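Local coordinates for protein isomerase prhC (Penicillium brasilianum, PDB 5X9J) that acts as a homodimeric isomerase in the biosynthesis of paraherquonin, a fungal meroterpenoid with a highly congested hexacyclic skeleton, at residues B[36-41]-B[90-95]. Numbering follows the deposited sequence.
Sequences KFCSII and SKFWII
Cys38 of helix 36-41 lies against the rim of the Phe92 ring from strand 90-94, its SG 3.6 Å from CD1. The sulfur stands 4.7 Å from the centroid of the Phe92 ring and 78° off the ring normal, an edge-on sulfur-aromatic contact; Cys38 CB also lies in the ring plane. The Cys38 thiol is turned beside its own backbone N (chi1 -69°), which sets SG at the ring edge, where it also meets Ile94 CG1 at 3.5 Å. One sulfur thus bridges Phe92 and Ile94. One helical turn on, Ile41 reaches the root of the same aromatic: its CG2 branch packs 3.7 Å from Phe92 CB and also nears CG, obliquely to the ring, while its CD1 turns back within the helix to cover a face of the Phe37 ring near the rim. The two phenylalanines meet obliquely through their CE1 atoms, 4.1 Å apart, without stacking. Phe92 swings its ring away from the backbone N (chi1 -165°), which brings CE1 near both Cys38 SG and Phe37. An alanine in place of Phe92 would probably leave the thiol without its aromatic edge and open a gap beside Phe37 CE1 and Ile41 CG2. No hydrogen bond joins the segments; helix and strand run nearly antiparallel, their axes 6.9 Å apart at closest approach. Just beyond 36-41, Ser42 OG hydrogen-bonds to Phe92 N, tying the end of helix 26-43 to strand 90-94. That strand pairs antiparallel with strand 108-119 of the mixed sheet, and helix 26-43 packs against the sheet: Phe92 and Phe37 both touch Val130 of strand 124-134, and Cys38 rests on Phe111 of strand 108-119.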
loop_
_atom_site.group_PDB
_atom_site.type_symbol
_atom_site.label_atom_id
_atom_site.label_comp_id
_atom_site.label_asym_id
_atom_site.label_seq_id
_atom_site.Cartn_x
_atom_site.Cartn_y
_atom_site.Cartn_z
ATOM N N LYS B 36 -9.798 13.646 -9.377
ATOM C CA LYS B 36 -9.225 14.334 -10.529
ATOM C C LYS B 36 -7.885 13.727 -10.917
ATOM O O LYS B 36 -7.613 13.488 -12.102
ATOM C CB LYS B 36 -9.074 15.824 -10.214
ATOM C CG LYS B 36 -8.437 16.635 -11.335
ATOM C CD LYS B 36 -8.491 18.123 -11.002
ATOM C CE LYS B 36 -8.021 18.978 -12.181
ATOM N NZ LYS B 36 -7.915 20.407 -11.771
ATOM N N PHE B 37 -7.020 13.501 -9.920
ATOM C CA PHE B 37 -5.771 12.776 -10.136
ATOM C C PHE B 37 -6.000 11.489 -10.925
ATOM O O PHE B 37 -5.334 11.236 -11.935
ATOM C CB PHE B 37 -5.131 12.481 -8.771
ATOM C CG PHE B 37 -3.894 11.630 -8.841
ATOM C CD1 PHE B 37 -3.970 10.252 -8.659
ATOM C CD2 PHE B 37 -2.655 12.210 -9.059
ATOM C CE1 PHE B 37 -2.828 9.460 -8.712
ATOM C CE2 PHE B 37 -1.498 11.423 -9.108
ATOM C CZ PHE B 37 -1.592 10.045 -8.941
ATOM N N CYS B 38 -6.968 10.676 -10.497
ATOM C CA CYS B 38 -7.224 9.401 -11.169
ATOM C C CYS B 38 -7.776 9.597 -12.583
ATOM O O CYS B 38 -7.335 8.928 -13.524
ATOM C CB CYS B 38 -8.181 8.561 -10.325
ATOM S SG CYS B 38 -7.402 7.989 -8.760
ATOM N N SER B 39 -8.741 10.503 -12.752
ATOM C CA SER B 39 -9.324 10.737 -14.075
ATOM C C SER B 39 -8.292 11.262 -15.053
ATOM O O SER B 39 -8.277 10.867 -16.228
ATOM C CB SER B 39 -10.483 11.730 -13.980
ATOM O OG SER B 39 -11.480 11.258 -13.103
ATOM N N ILE B 40 -7.439 12.179 -14.596
ATOM C CA ILE B 40 -6.391 12.714 -15.464
ATOM C C ILE B 40 -5.483 11.593 -15.941
ATOM O O ILE B 40 -5.151 11.500 -17.129
ATOM C CB ILE B 40 -5.592 13.812 -14.741
ATOM C CG1 ILE B 40 -6.384 15.121 -14.719
ATOM C CG2 ILE B 40 -4.244 14.021 -15.421
ATOM C CD1 ILE B 40 -5.697 16.232 -13.937
ATOM N N ILE B 41 -5.064 10.723 -15.021
ATOM C CA ILE B 41 -4.236 9.585 -15.412
ATOM C C ILE B 41 -4.994 8.675 -16.372
ATOM O O ILE B 41 -4.436 8.193 -17.361
ATOM C CB ILE B 41 -3.764 8.819 -14.163
ATOM C CG1 ILE B 41 -2.604 9.559 -13.496
ATOM C CG2 ILE B 41 -3.375 7.394 -14.530
ATOM C CD1 ILE B 41 -2.280 9.027 -12.144
ATOM N N SER B 90 -5.452 2.226 -20.958
ATOM C CA SER B 90 -5.066 2.362 -19.559
ATOM C C SER B 90 -6.156 3.073 -18.770
ATOM O O SER B 90 -6.584 4.173 -19.142
ATOM C CB SER B 90 -3.766 3.150 -19.440
ATOM O OG SER B 90 -2.667 2.405 -19.919
ATOM N N LYS B 91 -6.571 2.457 -17.659
ATOM C CA LYS B 91 -7.597 2.994 -16.775
ATOM C C LYS B 91 -7.077 2.986 -15.342
ATOM O O LYS B 91 -6.355 2.066 -14.949
ATOM C CB LYS B 91 -8.888 2.166 -16.856
ATOM C CG LYS B 91 -9.551 2.126 -18.238
ATOM C CD LYS B 91 -10.654 1.057 -18.293
ATOM C CE LYS B 91 -11.299 0.958 -19.688
ATOM N NZ LYS B 91 -12.055 2.191 -20.063
ATOM N N PHE B 92 -7.468 3.997 -14.562
ATOM C CA PHE B 92 -7.044 4.144 -13.169
ATOM C C PHE B 92 -8.200 4.799 -12.426
ATOM O O PHE B 92 -8.657 5.873 -12.829
ATOM C CB PHE B 92 -5.767 4.990 -13.083
ATOM C CG PHE B 92 -5.045 4.918 -11.748
ATOM C CD1 PHE B 92 -5.290 5.859 -10.753
ATOM C CD2 PHE B 92 -4.090 3.947 -11.510
ATOM C CE1 PHE B 92 -4.618 5.810 -9.533
ATOM C CE2 PHE B 92 -3.413 3.889 -10.295
ATOM C CZ PHE B 92 -3.679 4.819 -9.304
ATOM N N TRP B 93 -8.706 4.154 -11.377
ATOM C CA TRP B 93 -9.904 4.666 -10.725
ATOM C C TRP B 93 -9.893 4.308 -9.244
ATOM O O TRP B 93 -9.337 3.283 -8.841
ATOM C CB TRP B 93 -11.186 4.120 -11.389
ATOM C CG TRP B 93 -11.375 2.617 -11.246
ATOM C CD1 TRP B 93 -12.172 1.977 -10.340
ATOM C CD2 TRP B 93 -10.775 1.582 -12.049
ATOM N NE1 TRP B 93 -12.095 0.616 -10.519
ATOM C CE2 TRP B 93 -11.249 0.348 -11.565
ATOM C CE3 TRP B 93 -9.887 1.584 -13.127
ATOM C CZ2 TRP B 93 -10.858 -0.876 -12.118
ATOM C CZ3 TRP B 93 -9.497 0.363 -13.672
ATOM C CH2 TRP B 93 -9.984 -0.846 -13.167
ATOM N N ILE B 94 -10.544 5.163 -8.444
ATOM C CA ILE B 94 -10.652 4.932 -7.010
ATOM C C ILE B 94 -11.654 3.818 -6.739
ATOM O O ILE B 94 -12.732 3.758 -7.352
ATOM C CB ILE B 94 -11.054 6.230 -6.290
ATOM C CG1 ILE B 94 -10.013 7.310 -6.538
ATOM C CG2 ILE B 94 -11.197 5.995 -4.789
ATOM C CD1 ILE B 94 -10.297 8.595 -5.789
ATOM N N ILE B 95 -11.284 2.908 -5.837
ATOM C CA ILE B 95 -12.150 1.828 -5.380
ATOM C C ILE B 95 -12.344 1.971 -3.876
ATOM O O ILE B 95 -11.565 2.640 -3.185
ATOM C CB ILE B 95 -11.576 0.431 -5.698
ATOM C CG1 ILE B 95 -10.215 0.248 -5.001
ATOM C CG2 ILE B 95 -11.458 0.222 -7.215
ATOM C CD1 ILE B 95 -9.627 -1.181 -5.089
#